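Local structure of c-di-GMP synthase (Capnocytophaga granulosa, 6WT9) at residues A[14-22]-A[90-98]; A[35-46]-A[286-294]. The protein makes c-di-GMP, the second messenger of a CBASS antiphage defence system in bacteria, from two molecules of GTP. All blocks are in the same frame, centred on the assembly; numbering follows the deposited sequence.

Interaction 1 of 2, residues A[14-22]-A[90-98]; sequences QNRSNPEKL and THIKGYSDI
Pro19 lays its ring on one face of the Tyr95 phenol: CG stands over the middle of the ring, 3.5 Å from its centroid and almost on the normal, a close CH-pi contact, while CB sits above the CE2 side. At the ring edge, near its plane, comes the carboxylate of Glu20, with OE2 3.7 Å from Tyr95 CE1 and the carboxylate plane turned 50° to the ring. The aliphatic part of Glu20 passes the phenol oxygen, its CG 3.2 Å from Tyr95 OH; with CG trans to the carbonyl carbon (chi1 -55°) and the chain straight beyond, the acid group is carried along the phenol end. OE2 also has a long, weak ion pair with Arg185.

Behind this aromatic part the backbones meet. Gly94 N donates to Arg16 O at 2.8 Å, nearly straight (170° at the hydrogen), in the carbonyl plane and on a lone pair. A water gives a hydrogen to the same oxygen and accepts one from Tyr95 N. Lys93 CA makes a CA-H...O contact with Arg16 O at 3.4 Å. Gly94 CA lies against Ser17 O and Pro19 CD. The arginine methylenes run past Ile92 O and cross Lys93 CG, and the guanidinium goes on to Asp259 and Asn255 of helix 245-259.

Arg16 O at the end of helix 6-17 is thus gripped by a peptide N-H and a water, so the loop ahead of strand 98-104 is held by backbone polarity, with the Pro19-Tyr95 CH-pi contact as its apolar complement.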
loop_
_atom_site.group_PDB
_atom_site.type_symbol
_atom_site.label_atom_id
_atom_site.label_comp_id
_atom_site.label_asym_id
_atom_site.label_seq_id
_atom_site.Cartn_x
_atom_site.Cartn_y
_atom_site.Cartn_z
ATOM N N GLN A 14 -15.340 4.992 8.392
ATOM C CA GLN A 14 -15.281 6.446 8.266
ATOM C C GLN A 14 -14.166 7.026 9.128
ATOM O O GLN A 14 -13.452 7.939 8.701
ATOM C CB GLN A 14 -16.626 7.067 8.644
ATOM C CG GLN A 14 -17.708 6.945 7.576
ATOM C CD GLN A 14 -19.031 7.543 8.019
ATOM O OE1 GLN A 14 -19.510 7.272 9.119
ATOM N NE2 GLN A 14 -19.625 8.370 7.165
ATOM N N ASN A 15 -14.004 6.506 10.347
ATOM C CA ASN A 15 -12.941 6.977 11.224
ATOM C C ASN A 15 -11.563 6.543 10.744
ATOM O O ASN A 15 -10.571 7.207 11.062
ATOM C CB ASN A 15 -13.180 6.480 12.650
ATOM C CG ASN A 15 -14.453 7.041 13.257
ATOM O OD1 ASN A 15 -14.856 8.165 12.957
ATOM N ND2 ASN A 15 -15.093 6.260 14.117
ATOM N N ARG A 16 -11.477 5.450 9.987
ATOM C CA ARG A 16 -10.191 5.010 9.462
ATOM C C ARG A 16 -9.751 5.866 8.279
ATOM O O ARG A 16 -8.617 6.353 8.245
ATOM C CB ARG A 16 -10.270 3.536 9.063
ATOM C CG ARG A 16 -9.017 2.991 8.395
ATOM C CD ARG A 16 -9.259 1.577 7.888
ATOM N NE ARG A 16 -9.637 0.680 8.976
ATOM C CZ ARG A 16 -10.466 -0.351 8.845
ATOM N NH1 ARG A 16 -11.019 -0.619 7.666
ATOM N NH2 ARG A 16 -10.751 -1.109 9.897
ATOM N N SER A 17 -10.640 6.066 7.303
ATOM C CA SER A 17 -10.288 6.827 6.111
ATOM C C SER A 17 -10.446 8.330 6.297
ATOM O O SER A 17 -9.787 9.100 5.590
ATOM C CB SER A 17 -11.136 6.367 4.919
ATOM O OG SER A 17 -12.521 6.539 5.168
ATOM N N ASN A 18 -11.295 8.764 7.228
ATOM C CA ASN A 18 -11.551 10.180 7.483
ATOM C C ASN A 18 -11.517 10.413 8.989
ATOM O O ASN A 18 -12.548 10.690 9.613
ATOM C CB ASN A 18 -12.894 10.595 6.877
ATOM C CG ASN A 18 -13.173 12.081 7.010
ATOM O OD1 ASN A 18 -12.315 12.856 7.434
ATOM N ND2 ASN A 18 -14.383 12.485 6.643
ATOM N N PRO A 19 -10.336 10.300 9.608
ATOM C CA PRO A 19 -10.275 10.389 11.076
ATOM C C PRO A 19 -10.608 11.767 11.616
ATOM O O PRO A 19 -11.119 11.869 12.738
ATOM C CB PRO A 19 -8.825 9.995 11.390
ATOM C CG PRO A 19 -8.068 10.374 10.165
ATOM C CD PRO A 19 -9.002 10.108 9.012
ATOM N N GLU A 20 -10.330 12.828 10.863
ATOM C CA GLU A 20 -10.670 14.175 11.301
ATOM C C GLU A 20 -12.135 14.515 11.065
ATOM O O GLU A 20 -12.561 15.618 11.420
ATOM C CB GLU A 20 -9.773 15.196 10.600
ATOM C CG GLU A 20 -8.290 14.917 10.785
ATOM C CD GLU A 20 -7.408 16.007 10.213
ATOM O OE1 GLU A 20 -7.941 17.075 9.846
ATOM O OE2 GLU A 20 -6.179 15.796 10.132
ATOM N N LYS A 21 -12.903 13.594 10.478
ATOM C CA LYS A 21 -14.345 13.759 10.291
ATOM C C LYS A 21 -14.665 15.026 9.501
ATOM O O LYS A 21 -15.570 15.787 9.849
ATOM C CB LYS A 21 -15.078 13.751 11.634
ATOM C CG LYS A 21 -14.897 12.462 12.417
ATOM C CD LYS A 21 -15.454 12.583 13.825
ATOM C CE LYS A 21 -15.245 11.297 14.608
ATOM N NZ LYS A 21 -15.683 11.432 16.025
ATOM N N LEU A 22 -13.910 15.258 8.431
ATOM C CA LEU A 22 -14.172 16.393 7.557
ATOM C C LEU A 22 -15.479 16.161 6.812
ATOM O O LEU A 22 -15.623 15.163 6.096
ATOM C CB LEU A 22 -13.011 16.586 6.584
ATOM C CG LEU A 22 -11.640 16.713 7.254
ATOM C CD1 LEU A 22 -10.538 16.936 6.230
ATOM C CD2 LEU A 22 -11.651 17.832 8.287
ATOM N N THR A 90 -3.433 3.515 -2.880
ATOM C CA THR A 90 -4.087 2.299 -2.415
ATOM C C THR A 90 -4.113 2.207 -0.896
ATOM O O THR A 90 -4.528 1.179 -0.352
ATOM C CB THR A 90 -3.403 1.062 -2.999
ATOM O OG1 THR A 90 -2.009 1.086 -2.673
ATOM C CG2 THR A 90 -3.567 1.024 -4.514
ATOM N N HIS A 91 -3.669 3.251 -0.202
ATOM C CA HIS A 91 -3.766 3.279 1.247
ATOM C C HIS A 91 -5.222 3.423 1.671
ATOM O O HIS A 91 -6.049 3.996 0.954
ATOM C CB HIS A 91 -2.919 4.420 1.824
ATOM C CG HIS A 91 -3.270 5.777 1.291
ATOM N ND1 HIS A 91 -3.181 6.101 -0.046
ATOM C CD2 HIS A 91 -3.687 6.901 1.922
ATOM C CE1 HIS A 91 -3.540 7.361 -0.218
ATOM N NE2 HIS A 91 -3.849 7.870 0.961
ATOM N N ILE A 92 -5.534 2.878 2.845
ATOM C CA ILE A 92 -6.901 2.859 3.355
ATOM C C ILE A 92 -7.081 3.712 4.599
ATOM O O ILE A 92 -8.226 3.889 5.046
ATOM C CB ILE A 92 -7.380 1.419 3.635
ATOM C CG1 ILE A 92 -6.459 0.739 4.649
ATOM C CG2 ILE A 92 -7.438 0.614 2.347
ATOM C CD1 ILE A 92 -6.893 -0.660 5.019
ATOM N N LYS A 93 -6.006 4.239 5.179
ATOM C CA LYS A 93 -6.088 5.079 6.364
ATOM C C LYS A 93 -5.811 6.529 5.996
ATOM O O LYS A 93 -4.896 6.818 5.218
ATOM C CB LYS A 93 -5.097 4.627 7.438
ATOM C CG LYS A 93 -5.194 3.159 7.813
ATOM C CD LYS A 93 -4.458 2.885 9.117
ATOM C CE LYS A 93 -3.080 3.526 9.122
ATOM N NZ LYS A 93 -2.410 3.404 10.447
ATOM N N GLY A 94 -6.608 7.439 6.559
ATOM C CA GLY A 94 -6.352 8.855 6.353
ATOM C C GLY A 94 -5.007 9.283 6.908
ATOM O O GLY A 94 -4.323 10.127 6.325
ATOM N N TYR A 95 -4.610 8.706 8.037
ATOM C CA TYR A 95 -3.305 8.977 8.640
ATOM C C TYR A 95 -2.245 8.023 8.103
ATOM O O TYR A 95 -1.477 7.420 8.851
ATOM C CB TYR A 95 -3.404 8.891 10.158
ATOM C CG TYR A 95 -4.165 10.034 10.789
ATOM C CD1 TYR A 95 -4.252 11.267 10.156
ATOM C CD2 TYR A 95 -4.797 9.878 12.015
ATOM C CE1 TYR A 95 -4.947 12.316 10.728
ATOM C CE2 TYR A 95 -5.493 10.921 12.598
ATOM C CZ TYR A 95 -5.566 12.137 11.950
ATOM O OH TYR A 95 -6.258 13.178 12.524
ATOM N N SER A 96 -2.211 7.880 6.782
ATOM C CA SER A 96 -1.259 6.983 6.147
ATOM C C SER A 96 0.143 7.576 6.204
ATOM O O SER A 96 0.352 8.741 5.853
ATOM C CB SER A 96 -1.665 6.723 4.699
ATOM O OG SER A 96 -0.746 5.857 4.056
ATOM N N ASP A 97 1.103 6.775 6.652
ATOM C CA ASP A 97 2.490 7.205 6.637
ATOM C C ASP A 97 3.056 7.076 5.225
ATOM O O ASP A 97 2.394 6.602 4.296
ATOM C CB ASP A 97 3.311 6.406 7.645
ATOM C CG ASP A 97 3.129 4.910 7.492
ATOM O OD1 ASP A 97 3.544 4.358 6.450
ATOM O OD2 ASP A 97 2.574 4.284 8.419
ATOM N N ILE A 98 4.302 7.508 5.059
ATOM C CA ILE A 98 4.976 7.466 3.770
ATOM C C ILE A 98 6.432 7.093 4.009
ATOM O O ILE A 98 7.002 7.384 5.065
ATOM C CB ILE A 98 4.852 8.814 3.018
ATOM C CG1 ILE A 98 5.308 8.679 1.565
ATOM C CG2 ILE A 98 5.636 9.905 3.732
ATOM C CD1 ILE A 98 4.931 9.863 0.701
HETATM O O HOH W 1 -6.320 6.954 9.668
#

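Interaction 2 of 2, residues A[35-46]-A[286-294]; sequences DVKYNDVLKYIT and SNKYQLVPI
Tyr289, just ahead of helix 291-304, reaches over to helix 40-49 and the turn before it, and its side chain can be followed outward. CB leaves the backbone with CG trans to the carbonyl carbon (chi1 -59°), which sends the ring toward the helix. At CD1 the ring meets Ile45 CG2, 4.2 Å away, and the same methyl also touches Val292 CG2. Further out, CE1 passes Thr46 OG1 at 3.4 Å, and on the other side CE2 lies near the carboxylate of Asp35. One face carries Leu42 CD2, 3.8 Å from the ring centroid and displaced toward the rim, a CH-pi contact; on the opposite face Lys288 CG stands over the centre, so the ring is sandwiched between two aliphatic groups.

Tyr289 OH donates to Asp35 OD2 at 2.6 Å. The acceptor is met from above the carboxylate plane, 35° out of it, and Val36 CG1 and Leu42 CB pack against Tyr289 OH. Lys288 runs extended beside the ring and puts NZ 3.3 Å from Asp35 OD1, on the syn lone pair, completing a salt bridge; NZ also bonds Asn33 and, weakly, Thr46 OG1. Thr46 OG1 in turn donates to Leu42 O at 2.7 Å, one turn back along its own helix. Two donors therefore share the aspartate, one on each oxygen, which probably favours its charged form.

Helix 327-347 packs on Leu42, Ile45 and Val292. The run-in to helix 291-304, with its Asx motif (Asn287 OD1 accepting from Gln290 N), thus docks on helix 40-49 and the preceding turn through a buried tyrosine whose hydroxyl an aspartate holds; Ile45-Val292 is the helix-to-helix contact.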
loop_
_atom_site.group_PDB
_atom_site.type_symbol
_atom_site.label_atom_id
_atom_site.label_comp_id
_atom_site.label_asym_id
_atom_site.label_seq_id
_atom_site.Cartn_x
_atom_site.Cartn_y
_atom_site.Cartn_z
ATOM N N ASP A 35 -26.772 5.807 -4.242
ATOM C CA ASP A 35 -27.472 4.529 -4.143
ATOM C C ASP A 35 -27.267 3.859 -2.788
ATOM O O ASP A 35 -28.068 3.000 -2.399
ATOM C CB ASP A 35 -27.011 3.585 -5.254
ATOM C CG ASP A 35 -25.514 3.317 -5.207
ATOM O OD1 ASP A 35 -24.732 4.294 -5.162
ATOM O OD2 ASP A 35 -25.116 2.135 -5.205
ATOM N N VAL A 36 -26.212 4.225 -2.061
ATOM C CA VAL A 36 -25.831 3.496 -0.858
ATOM C C VAL A 36 -26.718 3.917 0.304
ATOM O O VAL A 36 -26.672 3.315 1.382
ATOM C CB VAL A 36 -24.348 3.720 -0.526
ATOM C CG1 VAL A 36 -23.500 3.389 -1.735
ATOM C CG2 VAL A 36 -24.107 5.162 -0.094
ATOM N N LYS A 37 -27.538 4.944 0.084
ATOM C CA LYS A 37 -28.379 5.489 1.143
ATOM C C LYS A 37 -29.323 4.435 1.709
ATOM O O LYS A 37 -29.932 3.655 0.969
ATOM C CB LYS A 37 -29.175 6.680 0.615
ATOM C CG LYS A 37 -28.298 7.843 0.203
ATOM C CD LYS A 37 -29.117 9.060 -0.160
ATOM C CE LYS A 37 -28.366 10.323 0.198
ATOM N NZ LYS A 37 -27.912 10.277 1.613
ATOM N N TYR A 38 -29.429 4.416 3.040
ATOM C CA TYR A 38 -30.331 3.523 3.767
ATOM C C TYR A 38 -30.022 2.050 3.502
ATOM O O TYR A 38 -30.907 1.195 3.588
ATOM C CB TYR A 38 -31.795 3.834 3.440
ATOM C CG TYR A 38 -32.103 5.315 3.420
ATOM C CD1 TYR A 38 -32.197 6.040 4.601
ATOM C CD2 TYR A 38 -32.298 5.989 2.221
ATOM C CE1 TYR A 38 -32.475 7.394 4.589
ATOM C CE2 TYR A 38 -32.577 7.344 2.198
ATOM C CZ TYR A 38 -32.664 8.042 3.386
ATOM O OH TYR A 38 -32.941 9.390 3.370
ATOM N N ASN A 39 -28.768 1.738 3.181
ATOM C CA ASN A 39 -28.359 0.355 2.946
ATOM C C ASN A 39 -26.916 0.206 3.407
ATOM O O ASN A 39 -25.996 0.676 2.730
ATOM C CB ASN A 39 -28.515 -0.026 1.478
ATOM C CG ASN A 39 -28.587 -1.523 1.276
ATOM O OD1 ASN A 39 -27.570 -2.184 1.090
ATOM N ND2 ASN A 39 -29.796 -2.068 1.324
ATOM N N ASP A 40 -26.722 -0.464 4.544
ATOM C CA ASP A 40 -25.421 -0.456 5.205
ATOM C C ASP A 40 -24.377 -1.267 4.448
ATOM O O ASP A 40 -23.194 -0.905 4.456
ATOM C CB ASP A 40 -25.562 -0.975 6.635
ATOM C CG ASP A 40 -26.459 -0.098 7.488
ATOM O OD1 ASP A 40 -26.444 1.135 7.295
ATOM O OD2 ASP A 40 -27.177 -0.642 8.351
ATOM N N VAL A 41 -24.775 -2.365 3.800
ATOM C CA VAL A 41 -23.779 -3.196 3.129
ATOM C C VAL A 41 -23.220 -2.485 1.903
ATOM O O VAL A 41 -22.034 -2.627 1.586
ATOM C CB VAL A 41 -24.365 -4.578 2.778
ATOM C CG1 VAL A 41 -25.465 -4.460 1.741
ATOM C CG2 VAL A 41 -23.266 -5.518 2.297
ATOM N N LEU A 42 -24.043 -1.694 1.208
ATOM C CA LEU A 42 -23.537 -0.930 0.073
ATOM C C LEU A 42 -22.647 0.220 0.525
ATOM O O LEU A 42 -21.690 0.568 -0.175
ATOM C CB LEU A 42 -24.696 -0.396 -0.772
ATOM C CG LEU A 42 -25.677 -1.414 -1.353
ATOM C CD1 LEU A 42 -26.693 -0.717 -2.242
ATOM C CD2 LEU A 42 -24.947 -2.510 -2.118
ATOM N N LYS A 43 -22.949 0.821 1.679
ATOM C CA LYS A 43 -22.103 1.886 2.211
ATOM C C LYS A 43 -20.712 1.363 2.535
ATOM O O LYS A 43 -19.702 1.987 2.186
ATOM C CB LYS A 43 -22.735 2.491 3.465
ATOM C CG LYS A 43 -24.068 3.182 3.265
ATOM C CD LYS A 43 -24.565 3.728 4.597
ATOM C CE LYS A 43 -25.899 4.432 4.465
ATOM N NZ LYS A 43 -26.343 4.986 5.776
ATOM N N TYR A 44 -20.644 0.218 3.216
ATOM C CA TYR A 44 -19.357 -0.335 3.620
ATOM C C TYR A 44 -18.520 -0.723 2.410
ATOM O O TYR A 44 -17.320 -0.432 2.362
ATOM C CB TYR A 44 -19.579 -1.537 4.540
ATOM C CG TYR A 44 -18.309 -2.225 4.985
ATOM C CD1 TYR A 44 -17.462 -1.630 5.908
ATOM C CD2 TYR A 44 -17.965 -3.476 4.490
ATOM C CE1 TYR A 44 -16.302 -2.256 6.320
ATOM C CE2 TYR A 44 -16.810 -4.111 4.897
ATOM C CZ TYR A 44 -15.982 -3.498 5.812
ATOM O OH TYR A 44 -14.829 -4.128 6.219
ATOM N N ILE A 45 -19.137 -1.366 1.418
ATOM C CA ILE A 45 -18.401 -1.780 0.228
ATOM C C ILE A 45 -17.926 -0.566 -0.562
ATOM O O ILE A 45 -16.777 -0.516 -1.016
ATOM C CB ILE A 45 -19.268 -2.714 -0.636
ATOM C CG1 ILE A 45 -19.620 -3.986 0.139
ATOM C CG2 ILE A 45 -18.550 -3.070 -1.928
ATOM C CD1 ILE A 45 -20.694 -4.818 -0.524
ATOM N N THR A 46 -18.797 0.433 -0.734
ATOM C CA THR A 46 -18.429 1.603 -1.525
ATOM C C THR A 46 -17.307 2.393 -0.864
ATOM O O THR A 46 -16.388 2.863 -1.544
ATOM C CB THR A 46 -19.647 2.500 -1.748
ATOM O OG1 THR A 46 -20.681 1.756 -2.405
ATOM C CG2 THR A 46 -19.272 3.691 -2.613
ATOM N N SER A 286 -16.934 -3.524 -15.214
ATOM C CA SER A 286 -17.663 -3.858 -13.998
ATOM C C SER A 286 -17.844 -2.629 -13.116
ATOM O O SER A 286 -16.950 -1.785 -13.007
ATOM C CB SER A 286 -16.920 -4.948 -13.228
ATOM O OG SER A 286 -16.673 -6.069 -14.056
ATOM N N ASN A 287 -19.009 -2.530 -12.479
ATOM C CA ASN A 287 -19.227 -1.471 -11.508
ATOM C C ASN A 287 -18.605 -1.866 -10.168
ATOM O O ASN A 287 -18.039 -2.951 -10.010
ATOM C CB ASN A 287 -20.719 -1.142 -11.384
ATOM C CG ASN A 287 -21.555 -2.303 -10.848
ATOM O OD1 ASN A 287 -21.208 -2.943 -9.856
ATOM N ND2 ASN A 287 -22.681 -2.561 -11.504
ATOM N N LYS A 288 -18.719 -0.968 -9.186
ATOM C CA LYS A 288 -18.054 -1.176 -7.904
ATOM C C LYS A 288 -18.527 -2.457 -7.226
ATOM O O LYS A 288 -17.717 -3.210 -6.675
ATOM C CB LYS A 288 -18.285 0.033 -6.996
ATOM C CG LYS A 288 -19.734 0.486 -6.939
ATOM C CD LYS A 288 -19.908 1.729 -6.088
ATOM C CE LYS A 288 -21.355 2.202 -6.108
ATOM N NZ LYS A 288 -21.579 3.376 -5.221
ATOM N N TYR A 289 -19.832 -2.731 -7.268
ATOM C CA TYR A 289 -20.359 -3.901 -6.572
ATOM C C TYR A 289 -19.965 -5.195 -7.275
ATOM O O TYR A 289 -19.694 -6.206 -6.619
ATOM C CB TYR A 289 -21.877 -3.792 -6.449
ATOM C CG TYR A 289 -22.315 -2.555 -5.706
ATOM C CD1 TYR A 289 -21.602 -2.099 -4.605
ATOM C CD2 TYR A 289 -23.425 -1.831 -6.115
ATOM C CE1 TYR A 289 -21.991 -0.964 -3.924
ATOM C CE2 TYR A 289 -23.823 -0.695 -5.440
ATOM C CZ TYR A 289 -23.102 -0.267 -4.345
ATOM O OH TYR A 289 -23.494 0.865 -3.672
ATOM N N GLN A 290 -19.921 -5.181 -8.608
ATOM C CA GLN A 290 -19.550 -6.370 -9.365
ATOM C C GLN A 290 -18.083 -6.742 -9.202
ATOM O O GLN A 290 -17.695 -7.845 -9.601
ATOM C CB GLN A 290 -19.876 -6.161 -10.844
ATOM C CG GLN A 290 -21.364 -5.994 -11.118
ATOM C CD GLN A 290 -21.642 -5.373 -12.468
ATOM O OE1 GLN A 290 -20.790 -4.694 -13.040
ATOM N NE2 GLN A 290 -22.844 -5.599 -12.988
ATOM N N LEU A 291 -17.260 -5.860 -8.630
ATOM C CA LEU A 291 -15.878 -6.224 -8.351
ATOM C C LEU A 291 -15.771 -7.272 -7.250
ATOM O O LEU A 291 -14.759 -7.979 -7.184
ATOM C CB LEU A 291 -15.072 -4.980 -7.971
ATOM C CG LEU A 291 -14.990 -3.879 -9.031
ATOM C CD1 LEU A 291 -14.236 -2.672 -8.499
ATOM C CD2 LEU A 291 -14.336 -4.406 -10.301
ATOM N N VAL A 292 -16.786 -7.397 -6.399
ATOM C CA VAL A 292 -16.758 -8.357 -5.296
ATOM C C VAL A 292 -16.854 -9.786 -5.827
ATOM O O VAL A 292 -16.033 -10.627 -5.432
ATOM C CB VAL A 292 -17.861 -8.058 -4.265
ATOM C CG1 VAL A 292 -17.896 -9.138 -3.193
ATOM C CG2 VAL A 292 -17.640 -6.691 -3.638
ATOM N N PRO A 293 -17.811 -10.127 -6.705
ATOM C CA PRO A 293 -17.795 -11.485 -7.281
ATOM C C PRO A 293 -16.539 -11.782 -8.081
ATOM O O PRO A 293 -16.117 -12.943 -8.157
ATOM C CB PRO A 293 -19.044 -11.506 -8.175
ATOM C CG PRO A 293 -19.919 -10.437 -7.635
ATOM C CD PRO A 293 -19.002 -9.373 -7.144
ATOM N N ILE A 294 -15.927 -10.759 -8.682
ATOM C CA ILE A 294 -14.699 -10.962 -9.440
ATOM C C ILE A 294 -13.535 -11.259 -8.502
ATOM O O ILE A 294 -12.694 -12.120 -8.786
ATOM C CB ILE A 294 -14.428 -9.739 -10.333
ATOM C CG1 ILE A 294 -15.500 -9.655 -11.419
ATOM C CG2 ILE A 294 -13.032 -9.804 -10.939
ATOM C CD1 ILE A 294 -15.511 -8.354 -12.163
#

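From the N terminus the chain runs through helix 6-17 into 14-22, then helix 23-32 and the turn into 35-46. Helix 54-71 follows, then strand 78-83 and helix 85-88, and at 90-98 interaction 1 closes its loop, joining the end of the first helix to the approach to strand 98-104 of the nucleotidyltransferase sheet. Interaction 2 opens within that loop and closes only at 286-294, so the two cross. It ties helix 40-49 and the turn before it to the start of helix 291-304. The centres of interactions 1 and 2 are about 20 Å apart and their nearest atoms about 5 Å, without touching; Asp259 of helix 245-259 bonds both Arg16 and Tyr44, linking the two regions.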